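Side-chain contacts in putative glycoside hydrolase (Parabacteroides distasonis ATCC 8503, PDB 3GYC), which probably hydrolyses glycosidic bonds, as a putative glycoside hydrolase of the cellulase-like family built on a TIM barrel: residues G243-Y246 against K247-Y251; R273-P276 against G277-K281; Q91-P94 against N95-L98; W22-S25 against W26-R30; K218-E222 against V223-F227. All blocks are in the same frame, centred on the assembly; numbering follows the deposited sequence. Where two conformers were deposited one is given.

Contact 1: G243-Y246 against K247-Y251; sequences GEFY and KLVGY
Lys247, Leu248 and Val249 donate their backbone N-H groups to the carbonyls of Gly243, Glu244 and Phe245, and the helix then ends where both Gly250 N (2.8 Å) and Tyr251 N (3.1 Å) bond to Tyr246 O from opposite faces of its carbonyl plane. Gly250 leaves the helix with a positive phi of 91°, where a side chain would collide with the carbonyl oxygen before it, so the turn favours glycine.

Within the last turn, Val249 sets its CG2 methyl over one face of the Phe245 ring, four residues back and off-centre toward the rim. This CH-pi contact measures 3.9 Å from CG2 to the ring centroid. Past the helix end, Tyr251 runs alongside Tyr246, the two side chains pointing the same way. Its CD2 sits 3.6 Å above the centre of the Tyr246 ring, and its CB meets Tyr246 CD1 at 3.4 Å. The planes meet obliquely, at 43°. The phenol oxygens are held elsewhere, Tyr246 OH by Val310 N and Tyr251 OH by Asp311 OD2. Glu244 lies beside Leu248, its carboxylate directed to Asn241, Arg275 and Tyr278.

Phe245 meets Trp279 of helix 276-297 edge-to-face and rests on Val271 and Tyr272, and Glu244 and Leu248 also touch Trp279, so this part of helix 240-249 packs against both helix 259-273 and helix 276-297.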
# COMPACT_ATOMS: atom_id res chain seq x y z
N GLY A 243 -17.76 6.36 6.40
CA GLY A 243 -17.93 4.92 6.31
C GLY A 243 -19.38 4.50 6.18
O GLY A 243 -19.76 3.48 6.71
N GLU A 244 -20.16 5.28 5.43
CA GLU A 244 -21.59 5.05 5.26
C GLU A 244 -21.91 3.64 4.76
O GLU A 244 -22.76 2.97 5.32
CB GLU A 244 -22.22 6.08 4.31
CG GLU A 244 -23.73 5.95 4.13
CD GLU A 244 -24.27 6.85 3.04
OE1 GLU A 244 -23.55 7.79 2.62
OE2 GLU A 244 -25.40 6.60 2.58
N PHE A 245 -21.24 3.22 3.71
CA PHE A 245 -21.47 1.90 3.16
C PHE A 245 -21.37 0.78 4.23
O PHE A 245 -22.26 -0.06 4.38
CB PHE A 245 -20.46 1.61 2.04
CG PHE A 245 -20.71 0.33 1.34
CD1 PHE A 245 -21.71 0.23 0.39
CD2 PHE A 245 -19.96 -0.80 1.62
CE1 PHE A 245 -21.97 -0.96 -0.26
CE2 PHE A 245 -20.22 -1.99 0.99
CZ PHE A 245 -21.21 -2.07 0.03
N TYR A 246 -20.27 0.79 4.97
CA TYR A 246 -20.04 -0.24 5.97
C TYR A 246 -21.02 -0.13 7.15
O TYR A 246 -21.40 -1.17 7.72
CB TYR A 246 -18.58 -0.29 6.43
CG TYR A 246 -17.62 -1.00 5.52
CD1 TYR A 246 -18.03 -2.09 4.78
CD2 TYR A 246 -16.29 -0.69 5.51
CE1 TYR A 246 -17.16 -2.80 3.99
CE2 TYR A 246 -15.39 -1.42 4.73
CZ TYR A 246 -15.86 -2.48 3.98
OH TYR A 246 -15.04 -3.22 3.19
N LYS A 247 -21.44 1.08 7.50
CA LYS A 247 -22.43 1.27 8.58
C LYS A 247 -23.74 0.64 8.13
O LYS A 247 -24.41 -0.02 8.91
CB LYS A 247 -22.64 2.74 8.96
CG LYS A 247 -21.47 3.36 9.75
CD LYS A 247 -21.69 4.85 9.95
CE LYS A 247 -20.55 5.53 10.68
NZ LYS A 247 -20.64 7.03 10.52
N LEU A 248 -24.08 0.81 6.86
CA LEU A 248 -25.28 0.18 6.31
C LEU A 248 -25.19 -1.36 6.26
O LEU A 248 -26.14 -2.06 6.62
CB LEU A 248 -25.58 0.73 4.91
CG LEU A 248 -26.17 2.15 4.85
CD1 LEU A 248 -26.12 2.67 3.43
CD2 LEU A 248 -27.59 2.21 5.44
N VAL A 249 -24.05 -1.87 5.81
CA VAL A 249 -23.82 -3.29 5.64
C VAL A 249 -23.69 -4.01 6.96
O VAL A 249 -24.12 -5.15 7.09
CB VAL A 249 -22.56 -3.53 4.78
CG1 VAL A 249 -22.08 -5.01 4.82
CG2 VAL A 249 -22.82 -3.07 3.37
N GLY A 250 -23.10 -3.34 7.94
CA GLY A 250 -22.81 -3.94 9.22
C GLY A 250 -21.42 -4.58 9.29
O GLY A 250 -21.25 -5.63 9.90
N TYR A 251 -20.43 -3.95 8.67
CA TYR A 251 -19.04 -4.45 8.66
C TYR A 251 -18.14 -3.60 9.56
O TYR A 251 -18.04 -2.41 9.37
CB TYR A 251 -18.48 -4.44 7.24
CG TYR A 251 -17.14 -5.16 7.16
CD1 TYR A 251 -17.09 -6.55 7.28
CD2 TYR A 251 -15.94 -4.46 7.08
CE1 TYR A 251 -15.90 -7.23 7.26
CE2 TYR A 251 -14.73 -5.13 7.03
CZ TYR A 251 -14.73 -6.52 7.13
OH TYR A 251 -13.60 -7.25 7.14

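Contact 2: R273-P276 against G277-K281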
# COMPACT_ATOMS: atom_id res chain seq x y z
N ARG A 273 -26.12 -2.20 -4.99
CA ARG A 273 -26.98 -2.22 -6.15
C ARG A 273 -28.28 -1.43 -5.98
O ARG A 273 -29.00 -1.19 -6.95
CB ARG A 273 -27.28 -3.64 -6.60
CG ARG A 273 -26.06 -4.31 -7.16
CD ARG A 273 -26.48 -5.48 -8.01
NE ARG A 273 -25.34 -6.33 -8.35
CZ ARG A 273 -24.45 -6.06 -9.30
NH1 ARG A 273 -24.53 -4.96 -10.03
NH2 ARG A 273 -23.46 -6.91 -9.52
N GLU A 274 -28.55 -1.01 -4.74
CA GLU A 274 -29.73 -0.21 -4.43
C GLU A 274 -29.55 1.17 -5.07
O GLU A 274 -30.54 1.82 -5.46
CB GLU A 274 -29.83 -0.06 -2.91
CG GLU A 274 -31.12 -0.49 -2.32
CD GLU A 274 -30.99 -0.83 -0.84
OE1 GLU A 274 -30.24 -0.10 -0.17
OE2 GLU A 274 -31.65 -1.80 -0.35
N ARG A 275 -28.30 1.61 -5.20
CA ARG A 275 -28.01 2.94 -5.75
C ARG A 275 -26.53 3.09 -6.12
O ARG A 275 -25.82 3.88 -5.52
CB ARG A 275 -28.41 4.02 -4.73
CG ARG A 275 -27.95 3.78 -3.30
CD ARG A 275 -28.09 5.04 -2.46
NE ARG A 275 -27.70 4.81 -1.09
CZ ARG A 275 -27.59 5.74 -0.13
NH1 ARG A 275 -27.81 7.03 -0.37
NH2 ARG A 275 -27.22 5.36 1.09
N PRO A 276 -26.10 2.37 -7.17
CA PRO A 276 -24.69 2.35 -7.55
C PRO A 276 -24.12 3.72 -7.91
O PRO A 276 -22.99 4.01 -7.57
CB PRO A 276 -24.67 1.38 -8.73
CG PRO A 276 -26.00 1.42 -9.28
CD PRO A 276 -26.92 1.61 -8.12
N GLY A 277 -24.92 4.56 -8.56
CA GLY A 277 -24.50 5.92 -8.90
C GLY A 277 -24.09 6.73 -7.68
O GLY A 277 -23.08 7.44 -7.73
N TYR A 278 -24.85 6.61 -6.58
CA TYR A 278 -24.54 7.33 -5.35
C TYR A 278 -23.18 6.93 -4.79
O TYR A 278 -22.39 7.78 -4.36
CB TYR A 278 -25.59 7.07 -4.28
CG TYR A 278 -25.26 7.65 -2.92
CD1 TYR A 278 -25.48 8.99 -2.66
CD2 TYR A 278 -24.73 6.86 -1.90
CE1 TYR A 278 -25.18 9.54 -1.42
CE2 TYR A 278 -24.42 7.40 -0.66
CZ TYR A 278 -24.66 8.74 -0.43
OH TYR A 278 -24.38 9.30 0.80
N TRP A 279 -22.91 5.63 -4.80
CA TRP A 279 -21.63 5.11 -4.28
C TRP A 279 -20.50 5.51 -5.19
O TRP A 279 -19.45 5.93 -4.71
CB TRP A 279 -21.68 3.60 -4.12
CG TRP A 279 -22.75 3.18 -3.13
CD1 TRP A 279 -23.87 2.42 -3.39
CD2 TRP A 279 -22.82 3.53 -1.75
NE1 TRP A 279 -24.60 2.25 -2.24
CE2 TRP A 279 -23.98 2.92 -1.22
CE3 TRP A 279 -22.01 4.29 -0.90
CZ2 TRP A 279 -24.35 3.07 0.11
CZ3 TRP A 279 -22.38 4.42 0.42
CH2 TRP A 279 -23.54 3.82 0.91
N GLN A 280 -20.73 5.37 -6.49
CA GLN A 280 -19.75 5.73 -7.49
C GLN A 280 -19.39 7.21 -7.38
O GLN A 280 -18.22 7.54 -7.52
CB GLN A 280 -20.24 5.36 -8.89
CG GLN A 280 -20.30 3.85 -9.13
CD GLN A 280 -21.05 3.51 -10.41
OE1 GLN A 280 -21.06 4.30 -11.33
NE2 GLN A 280 -21.65 2.33 -10.47
N LYS A 281 -20.37 8.07 -7.09
CA LYS A 281 -20.09 9.52 -6.98
C LYS A 281 -19.25 9.82 -5.74
O LYS A 281 -18.35 10.65 -5.80
CB LYS A 281 -21.37 10.38 -7.05
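Arg275, the N-cap residue of the following helix, lays its guanidinium flat on the ring of Tyr278, three residues on. The two planes are only 7° apart, and Arg275 NH1 hangs over the ring centre, 3.4 Å from Tyr278 CE2. This is a parallel cation-pi stack, with Arg275 CZ 3.9 Å from the centroid of the Tyr278 ring. With chi1 at 47° CG is tucked between the backbone N and the carbonyl carbon, and from there the extended chain runs alongside Tyr278 until the planar group reaches its face. Trp279 closes in on the same arginine from another direction: its CZ2 comes within 3.8 Å of Arg275 NH2, with the indole and guanidinium planes 70° apart. An alanine here would remove the cation from the Tyr278 face and is likely to leave the Glu244 carboxylate without its salt-bridge mate.

The two bonds to Arg275 O, from Tyr278 N and from Trp279 N, are weak, whereas the first well-formed helical bond runs from Gln280 N to Pro276 O at 2.9 Å. Gln280 carries its amide past the proline, NE2 3.6 Å from Pro276 CB, and spends that NE2 on Tyr272 OH. The solvent side is looser: Gly277 is exposed and adds no side chain to the packing.

Tyr278 OH and Arg275 NH2 both turn to Glu244, and Trp279 NE1 bonds to Val271 O. The start of helix 276-297 is thus tied to helix 240-249 and to the end of helix 259-273, while Gln280 leans on helix 321-337.

Contact 3: Q91-P94 against N95-L98; sequences QVQP and NLNL
The loop that follows strand 88-90 leads into the first turn of helix 95-105, where Gln93 and Asn97 meet through two hydrogen bonds. The Gln93 amide works in both directions: OE1 accepts from the backbone N of Asn97 at 3.1 Å, and NE2 donates to Asn97 OD1 at 3.0 Å. Its chain is bent at chi2 (-72°), which folds the amide back over the helix start. The two amide planes stand almost perpendicular, at 85°. Asn97 OD1 lies in the plane of the Gln93 amide, whereas NE2 approaches that oxygen from above the Asn97 carbonyl plane and not along a lone pair. Ser143 OG also bonds to Gln93 NE2, and Asn97 ND2 turns to Asp147 and to Ser143 O, which fixes the rotation of both groups.

Backbone bonds begin the helix, Leu96 N to Val92 O and Leu98 N to Pro94 O, both 2.8 Å. A cis peptide bond precedes Pro94. On another side, Asn95 ND2 makes a weak bond to Gln91 O. A water accepts from Asn95 N at 3.2 Å and makes an unusually short approach, 2.5 Å, to Gln91 O. Gln91 NE2 meanwhile bonds almost straight to Gln93 O, at 2.8 Å and 173°, bracing the loop.

Val92 and Leu96 rest on Ile63 of helix 60-65, and Leu96 also reaches helix 130-146. The whole forms a strand-to-helix connection in which the side-chain amide of Gln93 takes a first-turn N-H, on a helix that leads to barrel strand 109-113.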
# COMPACT_ATOMS: atom_id res chain seq x y z
N GLN A 91 11.98 -16.09 7.12
CA GLN A 91 13.38 -15.67 7.10
C GLN A 91 13.44 -14.59 6.01
O GLN A 91 13.20 -14.86 4.80
CB GLN A 91 14.35 -16.83 6.85
CG GLN A 91 15.76 -16.39 6.93
CD GLN A 91 16.78 -17.42 6.52
OE1 GLN A 91 16.67 -18.60 6.85
NE2 GLN A 91 17.83 -16.96 5.88
N VAL A 92 13.75 -13.37 6.42
CA VAL A 92 13.61 -12.21 5.52
C VAL A 92 14.73 -12.09 4.49
O VAL A 92 14.44 -11.80 3.33
CB VAL A 92 13.36 -10.91 6.29
CG1 VAL A 92 13.05 -9.75 5.36
CG2 VAL A 92 12.21 -11.08 7.27
N GLN A 93 15.97 -12.30 4.88
CA GLN A 93 17.09 -12.31 3.94
C GLN A 93 17.70 -13.70 3.95
O GLN A 93 17.83 -14.30 5.03
CB GLN A 93 18.13 -11.26 4.28
CG GLN A 93 17.76 -9.82 4.04
CD GLN A 93 17.69 -9.43 2.55
OE1 GLN A 93 17.54 -10.30 1.68
NE2 GLN A 93 17.81 -8.14 2.28
N PRO A 94 18.16 -14.18 2.79
CA PRO A 94 18.21 -13.52 1.45
C PRO A 94 16.92 -13.50 0.63
O PRO A 94 16.94 -13.06 -0.52
CB PRO A 94 19.30 -14.33 0.72
CG PRO A 94 19.17 -15.73 1.31
CD PRO A 94 18.85 -15.49 2.78
N ASN A 95 15.82 -14.00 1.17
CA ASN A 95 14.50 -14.00 0.47
C ASN A 95 14.12 -12.66 -0.14
O ASN A 95 13.67 -12.63 -1.30
CB ASN A 95 13.37 -14.52 1.34
CG ASN A 95 13.29 -16.02 1.35
OD1 ASN A 95 13.86 -16.66 0.48
ND2 ASN A 95 12.58 -16.62 2.37
N LEU A 96 14.35 -11.55 0.57
CA LEU A 96 14.00 -10.24 0.03
C LEU A 96 14.84 -9.95 -1.20
O LEU A 96 14.30 -9.58 -2.26
CB LEU A 96 14.12 -9.14 1.09
CG LEU A 96 13.90 -7.71 0.61
CD1 LEU A 96 12.46 -7.52 -0.01
CD2 LEU A 96 14.20 -6.69 1.71
N ASN A 97 16.15 -10.12 -1.08
CA ASN A 97 17.01 -9.85 -2.23
C ASN A 97 16.73 -10.80 -3.41
O ASN A 97 16.87 -10.39 -4.59
CB ASN A 97 18.47 -9.79 -1.82
CG ASN A 97 18.83 -8.49 -1.07
OD1 ASN A 97 17.96 -7.67 -0.71
ND2 ASN A 97 20.09 -8.29 -0.87
N LEU A 98 16.35 -12.05 -3.09
CA LEU A 98 15.96 -13.02 -4.13
C LEU A 98 14.73 -12.52 -4.86
O LEU A 98 14.70 -12.50 -6.07
CB LEU A 98 15.76 -14.45 -3.60
CG LEU A 98 17.05 -15.23 -3.28
CD1 LEU A 98 16.80 -16.54 -2.42
CD2 LEU A 98 17.86 -15.57 -4.53
O HOH W 1 15.28 -15.75 3.75

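Contact 4: W22-S25 against W26-R30. With EDO (1,2-ethanediol), chain D.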
# COMPACT_ATOMS: atom_id res chain seq x y z
N TRP A 22 1.53 -6.38 -2.65
CA TRP A 22 1.74 -7.76 -2.20
C TRP A 22 2.14 -7.83 -0.72
O TRP A 22 2.42 -8.92 -0.18
CB TRP A 22 2.71 -8.49 -3.12
CG TRP A 22 2.06 -9.01 -4.40
CD1 TRP A 22 0.81 -8.73 -4.85
CD2 TRP A 22 2.69 -9.79 -5.46
NE1 TRP A 22 0.57 -9.37 -6.07
CE2 TRP A 22 1.70 -10.03 -6.44
CE3 TRP A 22 3.92 -10.41 -5.59
CZ2 TRP A 22 1.96 -10.77 -7.58
CZ3 TRP A 22 4.16 -11.14 -6.69
CH2 TRP A 22 3.19 -11.32 -7.69
N ASP A 23 2.10 -6.66 -0.06
CA ASP A 23 2.17 -6.50 1.39
C ASP A 23 3.20 -7.46 2.05
O ASP A 23 4.36 -7.45 1.69
CB ASP A 23 0.74 -6.64 1.97
CG ASP A 23 0.02 -7.94 1.49
OD1 ASP A 23 -0.55 -7.93 0.36
OD2 ASP A 23 0.07 -8.98 2.20
N PHE A 24 2.75 -8.25 3.02
CA PHE A 24 3.60 -9.25 3.67
C PHE A 24 3.24 -10.65 3.14
O PHE A 24 3.88 -11.64 3.50
CB PHE A 24 3.50 -9.12 5.21
CG PHE A 24 2.13 -8.78 5.73
CD1 PHE A 24 1.21 -9.78 6.05
CD2 PHE A 24 1.75 -7.46 5.92
CE1 PHE A 24 -0.08 -9.43 6.57
CE2 PHE A 24 0.49 -7.12 6.42
CZ PHE A 24 -0.41 -8.12 6.74
N SER A 25 2.28 -10.74 2.20
CA SER A 25 1.92 -12.03 1.63
C SER A 25 3.05 -12.65 0.76
O SER A 25 3.18 -13.87 0.72
CB SER A 25 0.63 -11.91 0.83
OG SER A 25 -0.48 -11.48 1.61
N TRP A 26 3.87 -11.83 0.11
CA TRP A 26 4.93 -12.32 -0.74
C TRP A 26 5.88 -13.26 0.01
O TRP A 26 6.43 -14.20 -0.58
CB TRP A 26 5.72 -11.12 -1.37
CG TRP A 26 6.57 -10.40 -0.37
CD1 TRP A 26 6.19 -9.40 0.45
CD2 TRP A 26 7.94 -10.67 -0.05
NE1 TRP A 26 7.23 -9.03 1.28
CE2 TRP A 26 8.32 -9.77 0.97
CE3 TRP A 26 8.87 -11.58 -0.51
CZ2 TRP A 26 9.59 -9.77 1.52
CZ3 TRP A 26 10.11 -11.58 0.02
CH2 TRP A 26 10.47 -10.68 1.02
N LEU A 27 6.10 -12.97 1.30
CA LEU A 27 7.00 -13.79 2.10
C LEU A 27 6.23 -14.84 2.90
O LEU A 27 6.70 -15.97 3.03
CB LEU A 27 7.81 -12.89 3.05
CG LEU A 27 8.91 -13.55 3.86
CD1 LEU A 27 9.91 -14.25 2.92
CD2 LEU A 27 9.57 -12.49 4.82
N GLU A 28 5.07 -14.47 3.42
CA GLU A 28 4.31 -15.34 4.34
C GLU A 28 3.44 -16.42 3.74
O GLU A 28 3.31 -17.48 4.33
CB GLU A 28 3.43 -14.48 5.23
CG GLU A 28 4.29 -13.76 6.24
CD GLU A 28 3.50 -12.86 7.17
OE1 GLU A 28 2.43 -13.27 7.65
OE2 GLU A 28 4.03 -11.77 7.51
N ARG A 29 2.87 -16.14 2.57
CA ARG A 29 1.88 -17.05 1.98
C ARG A 29 2.50 -18.03 1.08
O ARG A 29 2.33 -18.00 -0.16
CB ARG A 29 0.78 -16.25 1.30
CG ARG A 29 -0.09 -15.49 2.27
CD ARG A 29 -1.40 -15.00 1.59
NE ARG A 29 -2.29 -16.10 1.23
CZ ARG A 29 -3.25 -16.62 1.98
NH1 ARG A 29 -3.43 -16.26 3.24
NH2 ARG A 29 -3.95 -17.64 1.52
N ARG A 30 3.31 -18.89 1.71
CA ARG A 30 4.09 -19.85 0.95
C ARG A 30 3.96 -21.30 1.46
O ARG A 30 4.78 -22.14 1.16
CB ARG A 30 5.53 -19.37 0.87
CG ARG A 30 5.65 -17.91 0.46
CD ARG A 30 7.09 -17.55 0.25
NE ARG A 30 7.62 -18.01 -1.04
CZ ARG A 30 8.89 -18.27 -1.31
NH1 ARG A 30 9.81 -18.25 -0.36
NH2 ARG A 30 9.25 -18.57 -2.54
C1 EDO D . -6.05 -19.87 4.13
O1 EDO D . -5.63 -19.62 2.78
C2 EDO D . -6.49 -18.58 4.77
O2 EDO D . -5.64 -17.46 4.48
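The indole of Trp26 presents its edge to the backbone just before it, with Trp22 O near the ring plane and Asp23 O 2.9 Å from CD1, while CB of the adjoining Leu27 lies over one face. A chi1 of 72° sets Trp26 CG between the backbone N and the carbonyl carbon, which swings the ring back beside residues 22 and 23; NE1 bonds to Asp57 O. The Phe24 ring has Asp23 OD2 above one face, toward the rim. Obliquely to that ring comes the Glu28 carboxylate, its OE2 3.5 Å from Phe24 CB and engaged by Tyr59 and Arg117. The guanidinium of Arg29 meets at its edge a bound 1,2-ethanediol, probably from the crystallisation liquor: NH1 donates to O2 at 2.8 Å and NH2 to O1 at 2.9 Å.

These residues form the turn from the C-terminal end of barrel strand 17-23 into helix 25-28, the end at which TIM barrels carry their active sites. Asp23 caps the turn. Its OD2 takes two bonds, one from Ser25 OG at 2.6 Å on the syn lone pair and one from Ser25 N at 2.8 Å, which arrives from above the carboxylate plane.

Arg29 CD passes 3.6 Å from Ser25 OG, and its chain bends at chi3 (67°) toward the diol. Arg29 NH1 also bonds to Gly83 O, and NE to Ala34 O. A leucine in its place would probably leave these two carbonyls without their donors. Arg29 N bonds to Ser25 O at 2.9 Å.

Contact 5: K218-E222 against V223-F227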
# COMPACT_ATOMS: atom_id res chain seq x y z
N LYS A 218 -7.75 17.22 2.39
CA LYS A 218 -7.40 18.63 2.45
C LYS A 218 -6.33 18.92 3.51
O LYS A 218 -5.75 19.99 3.46
CB LYS A 218 -8.62 19.51 2.73
CG LYS A 218 -9.70 19.43 1.66
N LYS A 219 -6.06 18.01 4.45
CA LYS A 219 -5.01 18.29 5.47
C LYS A 219 -3.65 18.43 4.83
O LYS A 219 -2.77 19.10 5.38
CB LYS A 219 -4.85 17.18 6.50
CG LYS A 219 -6.07 16.62 7.07
CD LYS A 219 -7.04 17.62 7.50
CE LYS A 219 -6.55 18.49 8.63
NZ LYS A 219 -7.74 19.08 9.26
N TYR A 220 -3.44 17.74 3.72
CA TYR A 220 -2.18 17.91 3.02
C TYR A 220 -1.95 19.41 2.75
O TYR A 220 -0.82 19.87 2.83
CB TYR A 220 -2.13 17.12 1.73
CG TYR A 220 -1.99 15.61 1.83
CD1 TYR A 220 -0.73 15.02 1.95
CD2 TYR A 220 -3.08 14.78 1.65
CE1 TYR A 220 -0.58 13.67 1.99
CE2 TYR A 220 -2.94 13.40 1.68
CZ TYR A 220 -1.69 12.85 1.84
OH TYR A 220 -1.51 11.47 1.85
N GLU A 221 -3.01 20.16 2.48
CA GLU A 221 -2.90 21.61 2.23
C GLU A 221 -2.82 22.47 3.50
O GLU A 221 -2.21 23.54 3.51
CB GLU A 221 -4.13 22.11 1.47
CG GLU A 221 -4.28 21.65 0.03
CD GLU A 221 -5.59 22.18 -0.60
OE1 GLU A 221 -6.52 22.57 0.16
OE2 GLU A 221 -5.70 22.19 -1.85
N GLU A 222 -3.44 22.00 4.57
CA GLU A 222 -3.51 22.79 5.80
C GLU A 222 -2.29 22.70 6.71
O GLU A 222 -2.21 23.47 7.65
CB GLU A 222 -4.75 22.37 6.58
CG GLU A 222 -6.02 22.56 5.78
CD GLU A 222 -7.20 21.80 6.32
OE1 GLU A 222 -7.33 21.65 7.56
OE2 GLU A 222 -8.02 21.35 5.50
N VAL A 223 -1.38 21.77 6.46
CA VAL A 223 -0.20 21.57 7.30
C VAL A 223 1.06 21.47 6.44
O VAL A 223 0.98 21.08 5.28
CB VAL A 223 -0.39 20.26 8.10
CG1 VAL A 223 0.93 19.75 8.65
CG2 VAL A 223 -1.43 20.45 9.20
N ASP A 224 2.23 21.81 7.00
CA ASP A 224 3.49 21.70 6.26
C ASP A 224 3.94 20.23 6.25
O ASP A 224 4.40 19.70 7.26
CB ASP A 224 4.62 22.56 6.85
CG ASP A 224 5.95 22.45 6.04
OD1 ASP A 224 6.02 21.72 5.02
OD2 ASP A 224 6.95 23.13 6.42
N CYS A 225 3.78 19.59 5.11
CA CYS A 225 4.20 18.22 4.93
C CYS A 225 5.02 18.13 3.64
O CYS A 225 5.03 17.10 2.94
CB CYS A 225 2.99 17.30 4.91
SG CYS A 225 1.77 17.70 3.67
N SER A 226 5.72 19.24 3.37
CA SER A 226 6.55 19.38 2.20
C SER A 226 7.69 18.37 2.20
O SER A 226 8.22 18.08 1.14
CB SER A 226 7.12 20.81 2.10
OG SER A 226 7.96 21.12 3.20
N PHE A 227 8.04 17.86 3.38
CA PHE A 227 9.09 16.83 3.56
C PHE A 227 8.72 15.46 2.97
O PHE A 227 9.54 14.53 3.02
CB PHE A 227 9.45 16.68 5.06
CG PHE A 227 8.26 16.42 5.96
CD1 PHE A 227 7.74 15.16 6.09
CD2 PHE A 227 7.68 17.45 6.67
CE1 PHE A 227 6.62 14.91 6.91
CE2 PHE A 227 6.57 17.23 7.49
CZ PHE A 227 6.05 15.94 7.62
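Cys225 brings its sulfur to the edge of the Tyr220 ring, 4.0 Å from CD1, in a sulfur-aromatic contact just after the short helix 219-222 gives way to the loop before barrel strand 231-232. SG lies near the ring plane, 75° off the normal and 5.3 Å from the centroid, and it also approaches Tyr220 O at 3.5 Å. A chi1 of 57° places the sulfur between the backbone N and carbonyl carbon of Cys225, facing back toward the helix.

The chain reaches this position through Val223, the first residue to depart from helical angles, whose N makes a weak bond to Lys219 O at 3.2 Å. On the helix itself a salt bridge joins Lys219 NZ to Glu222 OE1 at 3.1 Å, the ammonium lying above the carboxylate plane. Lys219 also makes a cation-pi contact with Tyr184.

Farther out, the Tyr220 ring stacks on Tyr231, and its hydroxyl bonds to His233 ND1, so the ring that receives the sulfur is itself fixed in place. Met290 and Val293 of helix 276-297 touch the same ring. Trp183 touches Cys225, while Val223 packs on Leu189 of helix 186-200.

An Asx turn spans the cysteine: Asp224 OD1 accepts from Ser226 N at 3.0 Å, and from Ser226 OG at 2.7 Å on its syn lone pair.

How the contacts relate
Along the chain the order is contact 4, contact 3, contact 5, contact 1 and contact 2, all within the one cellulase-like TIM-barrel region. Contacts 3 and 4, with centres 12 Å apart, touch where the turn after strand 17-23 meets helix 95-105. Contacts 1 and 2, centres 14 Å apart, touch between helices 240-249 and 276-297. The centres of contacts 1 and 3 are 40 Å apart, but contacts 1 and 4 approach to about 13 Å at their nearest atoms. Contact 5, near strand 231-232, is about 14 Å from contact 2 at the nearest atoms. Contact 4 thus sits at the strand end where TIM barrels hold their active sites, whereas contacts 1 and 2 are helix packing farther from the chain's centre.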